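Local coordinates for YjbQ family protein (Aeropyrum pernix, PDB 2P6H), which is of unknown function, belongs to the uncharacterised UPF0047 (YjbQ) family and assembles as a trimer, at residues A[37-43]-A[125-130]; A[13-17]-A[61-66]. One frame throughout, in Å; residues are numbered along the deposited sequence.

Contact 1: A[37-43]-A[125-130]; sequences LVVYVPH and RTVNLL. With SO4 (sulfate ion), chain C.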
loop_
_atom_site.group_PDB
_atom_site.type_symbol
_atom_site.label_atom_id
_atom_site.label_comp_id
_atom_site.label_asym_id
_atom_site.label_seq_id
_atom_site.Cartn_x
_atom_site.Cartn_y
_atom_site.Cartn_z
ATOM N N LEU A 37 5.133 -10.504 9.675
ATOM C CA LEU A 37 5.332 -11.287 8.517
ATOM C C LEU A 37 5.228 -10.346 7.349
ATOM O O LEU A 37 4.378 -9.465 7.314
ATOM C CB LEU A 37 4.194 -12.292 8.473
ATOM C CG LEU A 37 4.049 -12.880 7.081
ATOM C CD1 LEU A 37 5.168 -13.880 6.807
ATOM C CD2 LEU A 37 2.718 -13.594 6.840
ATOM N N VAL A 38 6.154 -10.473 6.401
ATOM C CA VAL A 38 6.035 -9.658 5.191
ATOM C C VAL A 38 5.793 -10.575 4.034
ATOM O O VAL A 38 6.546 -11.505 3.778
ATOM C CB VAL A 38 7.322 -8.855 4.897
ATOM C CG1 VAL A 38 7.128 -8.000 3.646
ATOM C CG2 VAL A 38 7.651 -7.953 6.071
ATOM N N VAL A 39 4.650 -10.341 3.383
ATOM C CA VAL A 39 4.281 -11.067 2.196
ATOM C C VAL A 39 4.520 -10.162 1.036
ATOM O O VAL A 39 3.989 -9.062 0.952
ATOM C CB VAL A 39 2.793 -11.410 2.235
ATOM C CG1 VAL A 39 2.428 -12.278 1.033
ATOM C CG2 VAL A 39 2.470 -12.162 3.513
ATOM N N TYR A 40 5.348 -10.576 0.087
ATOM C CA TYR A 40 5.626 -9.718 -1.050
ATOM C C TYR A 40 5.927 -10.522 -2.304
ATOM O O TYR A 40 6.361 -11.672 -2.258
ATOM C CB TYR A 40 6.786 -8.755 -0.712
ATOM C CG TYR A 40 8.068 -9.475 -0.415
ATOM C CD1 TYR A 40 8.203 -10.252 0.736
ATOM C CD2 TYR A 40 9.176 -9.307 -1.253
ATOM C CE1 TYR A 40 9.414 -10.869 1.037
ATOM C CE2 TYR A 40 10.392 -9.918 -0.948
ATOM C CZ TYR A 40 10.501 -10.709 0.195
ATOM O OH TYR A 40 11.710 -11.313 0.501
ATOM N N VAL A 41 5.615 -9.903 -3.449
ATOM C CA VAL A 41 5.875 -10.543 -4.717
ATOM C C VAL A 41 6.910 -9.705 -5.498
ATOM O O VAL A 41 6.919 -8.481 -5.452
ATOM C CB VAL A 41 4.514 -10.749 -5.462
ATOM C CG1 VAL A 41 3.446 -11.223 -4.479
ATOM C CG2 VAL A 41 4.067 -9.447 -6.102
ATOM N N PRO A 42 7.863 -10.384 -6.132
ATOM C CA PRO A 42 8.912 -9.725 -6.890
ATOM C C PRO A 42 8.460 -9.358 -8.321
ATOM O O PRO A 42 9.266 -9.007 -9.172
ATOM C CB PRO A 42 10.024 -10.749 -6.966
ATOM C CG PRO A 42 9.273 -12.054 -7.176
ATOM C CD PRO A 42 8.085 -11.831 -6.145
ATOM N N HIS A 43 7.155 -9.423 -8.565
ATOM C CA HIS A 43 6.630 -9.139 -9.905
ATOM C C HIS A 43 6.099 -7.715 -10.064
ATOM O O HIS A 43 5.490 -7.178 -9.143
ATOM C CB HIS A 43 5.510 -10.133 -10.245
ATOM C CG HIS A 43 5.895 -11.570 -10.057
ATOM N ND1 HIS A 43 6.920 -12.166 -10.760
ATOM C CD2 HIS A 43 5.392 -12.527 -9.240
ATOM C CE1 HIS A 43 7.034 -13.428 -10.383
ATOM N NE2 HIS A 43 6.120 -13.672 -9.461
ATOM N N ARG A 125 4.039 -17.893 -10.982
ATOM C CA ARG A 125 4.453 -16.780 -10.140
ATOM C C ARG A 125 5.071 -17.171 -8.800
ATOM O O ARG A 125 5.018 -18.326 -8.398
ATOM C CB ARG A 125 3.258 -15.875 -9.911
ATOM C CG ARG A 125 2.637 -15.328 -11.174
ATOM C CD ARG A 125 3.602 -14.451 -11.981
ATOM N NE ARG A 125 2.843 -13.463 -12.740
ATOM C CZ ARG A 125 3.365 -12.355 -13.255
ATOM N NH1 ARG A 125 4.667 -12.100 -13.107
ATOM N NH2 ARG A 125 2.580 -11.459 -13.858
ATOM N N THR A 126 5.673 -16.198 -8.123
ATOM C CA THR A 126 6.337 -16.412 -6.830
ATOM C C THR A 126 5.835 -15.456 -5.757
ATOM O O THR A 126 5.521 -14.301 -6.012
ATOM C CB THR A 126 7.834 -16.195 -6.998
ATOM O OG1 THR A 126 8.342 -17.153 -7.929
ATOM C CG2 THR A 126 8.542 -16.388 -5.652
ATOM N N VAL A 127 5.711 -16.000 -4.531
ATOM C CA VAL A 127 5.415 -15.168 -3.374
ATOM C C VAL A 127 6.516 -15.376 -2.379
ATOM O O VAL A 127 6.845 -16.508 -2.029
ATOM C CB VAL A 127 4.110 -15.642 -2.725
ATOM C CG1 VAL A 127 3.884 -14.877 -1.410
ATOM C CG2 VAL A 127 2.934 -15.409 -3.640
ATOM N N ASN A 128 7.139 -14.265 -1.989
ATOM C CA ASN A 128 8.223 -14.367 -1.048
ATOM C C ASN A 128 7.711 -14.033 0.357
ATOM O O ASN A 128 6.767 -13.273 0.524
ATOM C CB ASN A 128 9.311 -13.350 -1.466
ATOM C CG ASN A 128 10.022 -13.809 -2.727
ATOM O OD1 ASN A 128 10.507 -13.015 -3.524
ATOM N ND2 ASN A 128 10.107 -15.146 -2.890
ATOM N N LEU A 129 8.340 -14.632 1.363
ATOM C CA LEU A 129 7.892 -14.454 2.740
ATOM C C LEU A 129 9.070 -14.188 3.661
ATOM O O LEU A 129 10.149 -14.757 3.499
ATOM C CB LEU A 129 7.157 -15.714 3.231
ATOM C CG LEU A 129 6.028 -16.252 2.341
ATOM C CD1 LEU A 129 5.632 -17.656 2.748
ATOM C CD2 LEU A 129 4.835 -15.312 2.414
ATOM N N LEU A 130 8.851 -13.306 4.626
ATOM C CA LEU A 130 9.881 -12.936 5.597
ATOM C C LEU A 130 9.256 -12.835 6.973
ATOM O O LEU A 130 8.253 -12.165 7.180
ATOM C CB LEU A 130 10.513 -11.582 5.205
ATOM C CG LEU A 130 11.610 -11.087 6.184
ATOM C CD1 LEU A 130 12.599 -10.129 5.519
ATOM C CD2 LEU A 130 11.035 -10.341 7.388
HETATM S S SO4 C . 7.351 -9.299 -13.872
HETATM O O1 SO4 C . 7.146 -9.005 -15.366
HETATM O O2 SO4 C . 8.166 -10.488 -13.623
HETATM O O3 SO4 C . 6.073 -9.539 -13.209
HETATM O O4 SO4 C . 7.999 -8.170 -13.216
HETATM O O HOH W 1 12.238 -13.774 1.432
#
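Val38 and Tyr40 pair with Leu130 and Asn128 through four backbone hydrogen bonds, the regular pattern of antiparallel strands. Val39 and Leu129 form the non-hydrogen-bonded pair between them. Past the end of strand 35-40 a side chain takes over this role: the backbone N of Thr126 donates to NE2 of His43 at 2.9 Å. The donor lies in the plane of the imidazole and the bond is fairly straight (164°).

Two flat groups are packed by aliphatic carbons. CB of Asn128 sits over one face of the Tyr40 ring, 3.5 Å from its centroid, in a CH-pi contact. Chi1 of 62° places CG of Tyr40 between its backbone N and carbonyl carbon, and from there the ring leans across to Asn128. A water joins OH of Tyr40, at 2.7 Å, to the carbonyl O of Leu129, and this OH also hydrogen-bonds to OG of Ser107 of the second subunit. The His43 ring has CG of Pro42 over one face. CD of Arg125 lies over the opposite face, 3.8 Å from the centroid. NH1 of Arg125 reaches on to O3 of the sulfate at 2.9 Å, while NE of Arg125 forms a salt bridge with Glu118.

On the sheet face opposite Tyr40 and Asn128 the contacts are apolar. CG1 of Val39 meets CG1 of Val127 at 3.9 Å, and CG2 of Val39 meets CD2 of Leu129.

Strands 2-9 and 96-102 flank this pair in the five-stranded sheet. Helix 20-28 packs on Leu37 and Leu129, and the second subunit packs against Val38, Tyr40 and Leu130.

Contact 2: A[13-17]-A[61-66]; sequences RLQVL and IVEFIR. With SO4 (sulfate ion), chain D.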
loop_
_atom_site.group_PDB
_atom_site.type_symbol
_atom_site.label_atom_id
_atom_site.label_comp_id
_atom_site.label_asym_id
_atom_site.label_seq_id
_atom_site.Cartn_x
_atom_site.Cartn_y
_atom_site.Cartn_z
ATOM N N ARG A 13 -5.261 -14.428 -17.809
ATOM C CA ARG A 13 -4.591 -13.141 -17.867
ATOM C C ARG A 13 -4.805 -12.384 -16.567
ATOM O O ARG A 13 -3.876 -11.903 -15.932
ATOM C CB ARG A 13 -5.147 -12.338 -19.048
ATOM C CG ARG A 13 -4.336 -11.066 -19.310
ATOM C CD ARG A 13 -4.945 -10.189 -20.412
ATOM N NE ARG A 13 -3.928 -9.271 -20.938
ATOM C CZ ARG A 13 -4.278 -8.451 -21.949
ATOM N NH1 ARG A 13 -5.523 -8.425 -22.392
ATOM N NH2 ARG A 13 -3.340 -7.713 -22.555
ATOM N N LEU A 14 -6.063 -12.264 -16.159
ATOM C CA LEU A 14 -6.394 -11.576 -14.881
ATOM C C LEU A 14 -7.029 -12.612 -14.000
ATOM O O LEU A 14 -7.960 -13.307 -14.383
ATOM C CB LEU A 14 -7.344 -10.298 -14.986
ATOM C CG LEU A 14 -6.673 -9.126 -15.706
ATOM C CD1 LEU A 14 -6.693 -9.285 -17.229
ATOM C CD2 LEU A 14 -7.340 -7.784 -15.409
ATOM N N GLN A 15 -6.520 -12.727 -12.781
ATOM C CA GLN A 15 -7.073 -13.702 -11.866
ATOM C C GLN A 15 -6.656 -13.399 -10.439
ATOM O O GLN A 15 -5.531 -12.979 -10.182
ATOM C CB GLN A 15 -6.613 -15.105 -12.299
ATOM C CG GLN A 15 -6.781 -16.217 -11.270
ATOM C CD GLN A 15 -6.312 -17.578 -11.782
ATOM O OE1 GLN A 15 -5.320 -17.676 -12.502
ATOM N NE2 GLN A 15 -7.016 -18.634 -11.385
ATOM N N VAL A 16 -7.589 -13.583 -9.515
ATOM C CA VAL A 16 -7.315 -13.360 -8.103
ATOM C C VAL A 16 -7.311 -14.725 -7.434
ATOM O O VAL A 16 -8.247 -15.507 -7.628
ATOM C CB VAL A 16 -8.398 -12.479 -7.457
ATOM C CG1 VAL A 16 -8.156 -12.380 -5.960
ATOM C CG2 VAL A 16 -8.408 -11.101 -8.096
ATOM N N LEU A 17 -6.259 -15.004 -6.666
ATOM C CA LEU A 17 -6.122 -16.288 -5.984
ATOM C C LEU A 17 -5.914 -16.096 -4.486
ATOM O O LEU A 17 -5.158 -15.226 -4.077
ATOM C CB LEU A 17 -4.915 -17.070 -6.519
ATOM C CG LEU A 17 -4.852 -17.326 -8.024
ATOM C CD1 LEU A 17 -3.651 -18.183 -8.370
ATOM C CD2 LEU A 17 -6.121 -18.027 -8.446
ATOM N N ILE A 61 -13.232 -7.971 -8.543
ATOM C CA ILE A 61 -11.936 -7.334 -8.456
ATOM C C ILE A 61 -11.229 -7.315 -9.806
ATOM O O ILE A 61 -10.625 -6.333 -10.217
ATOM C CB ILE A 61 -11.142 -8.116 -7.430
ATOM C CG1 ILE A 61 -11.723 -7.800 -6.037
ATOM C CG2 ILE A 61 -9.664 -7.661 -7.506
ATOM C CD1 ILE A 61 -11.036 -8.445 -4.829
ATOM N N VAL A 62 -11.317 -8.445 -10.524
ATOM C CA VAL A 62 -10.715 -8.455 -11.836
ATOM C C VAL A 62 -11.378 -7.462 -12.777
ATOM O O VAL A 62 -10.727 -6.741 -13.521
ATOM C CB VAL A 62 -10.950 -9.832 -12.373
ATOM C CG1 VAL A 62 -10.803 -9.830 -13.893
ATOM C CG2 VAL A 62 -9.944 -10.800 -11.778
ATOM N N GLU A 63 -12.719 -7.415 -12.760
ATOM C CA GLU A 63 -13.403 -6.465 -13.623
ATOM C C GLU A 63 -13.085 -5.013 -13.244
ATOM O O GLU A 63 -12.951 -4.147 -14.102
ATOM C CB GLU A 63 -14.907 -6.715 -13.553
ATOM C CG GLU A 63 -15.714 -5.707 -14.377
ATOM C CD GLU A 63 -15.421 -5.840 -15.865
ATOM O OE1 GLU A 63 -14.905 -6.888 -16.290
ATOM O OE2 GLU A 63 -15.730 -4.901 -16.594
ATOM N N PHE A 64 -12.968 -4.753 -11.947
ATOM C CA PHE A 64 -12.640 -3.416 -11.450
ATOM C C PHE A 64 -11.285 -2.997 -12.009
ATOM O O PHE A 64 -11.087 -1.904 -12.503
ATOM C CB PHE A 64 -12.619 -3.471 -9.910
ATOM C CG PHE A 64 -12.135 -2.184 -9.256
ATOM C CD1 PHE A 64 -12.841 -0.999 -9.423
ATOM C CD2 PHE A 64 -11.029 -2.223 -8.420
ATOM C CE1 PHE A 64 -12.428 0.151 -8.750
ATOM C CE2 PHE A 64 -10.620 -1.068 -7.749
ATOM C CZ PHE A 64 -11.319 0.121 -7.911
ATOM N N ILE A 65 -10.330 -3.948 -11.904
ATOM C CA ILE A 65 -8.984 -3.714 -12.406
ATOM C C ILE A 65 -8.993 -3.501 -13.932
ATOM O O ILE A 65 -8.361 -2.614 -14.470
ATOM C CB ILE A 65 -8.095 -4.910 -11.983
ATOM C CG1 ILE A 65 -7.747 -4.820 -10.490
ATOM C CG2 ILE A 65 -6.771 -4.891 -12.769
ATOM C CD1 ILE A 65 -7.275 -6.159 -9.923
ATOM N N ARG A 66 -9.757 -4.366 -14.635
ATOM C CA ARG A 66 -9.837 -4.246 -16.083
ATOM C C ARG A 66 -10.313 -2.855 -16.497
ATOM O O ARG A 66 -9.763 -2.221 -17.389
ATOM C CB ARG A 66 -10.812 -5.304 -16.597
ATOM C CG ARG A 66 -10.683 -5.533 -18.101
ATOM C CD ARG A 66 -11.897 -6.271 -18.675
ATOM N NE ARG A 66 -12.118 -7.529 -17.957
ATOM C CZ ARG A 66 -11.291 -8.550 -18.241
ATOM N NH1 ARG A 66 -10.330 -8.399 -19.137
ATOM N NH2 ARG A 66 -11.443 -9.718 -17.609
HETATM S S SO4 D . -8.945 -11.943 -19.261
HETATM O O1 SO4 D . -10.379 -12.114 -18.896
HETATM O O2 SO4 D . -8.098 -12.621 -18.213
HETATM O O3 SO4 D . -8.693 -12.575 -20.608
HETATM O O4 SO4 D . -8.613 -10.500 -19.344
#
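The guanidinium of Arg66 and CD1 of Leu14 meet obliquely, with CD1 4.2 Å from NH1. The edge of the guanidinium is taken up by charge. The sulfate S and OE1 of Glu63 both lie there, in its plane. NH1 donates to O4 of the sulfate at 2.7 Å, and NH2 to O1 at 2.9 Å. NE makes a weak bond to OE1 of Glu63 within a salt bridge, which probably limits rotation of the group. A bend at chi3 (-55°) turns the guanidinium toward the anion. The backbone N of Leu14 also donates to the sulfate, at O2, so the ion, probably from the crystallisation liquor, bridges both segments.

Away from the ion the contact is aliphatic. CB of Leu14 meets CG1 of Val62 at 3.7 Å, and CD2 of Leu14 meets CG2 of Ile65 at 4.0 Å. CG2 of Val16 lies 3.7 Å from CG2 of Ile61. Replacing Leu14 by an alanine removes CG and both methyls and is likely to leave a gap beside Ile65 and next to NH1 of Arg66.

This is helix-on-sheet packing: one side of helix 55-69, at residues 61-66, packs on Leu14 and on the start of strand 15-18, an outermost strand, within this chain, of an antiparallel sheet.

How the contacts relate
The two contacts join different elements. Contact 1 is buried and pairs two inner strands of the five-stranded sheet. Contact 2 is only partly buried and lays a helix on an outermost strand, within this chain, of the three-stranded sheet. Their centres are 19 Å apart and they do not touch. Backbone hydrogen bonds carry the first, whereas the second relies on aliphatic packing between its segments. Each has an arginine on a sulfate at one end. Residues 113-118 link the two places, since Phe116 packs on Val41 and Val127, while Leu115 packs on Val16 and Val117 on Ile65. Contact 1 also faces the second subunit, contact 2 the third.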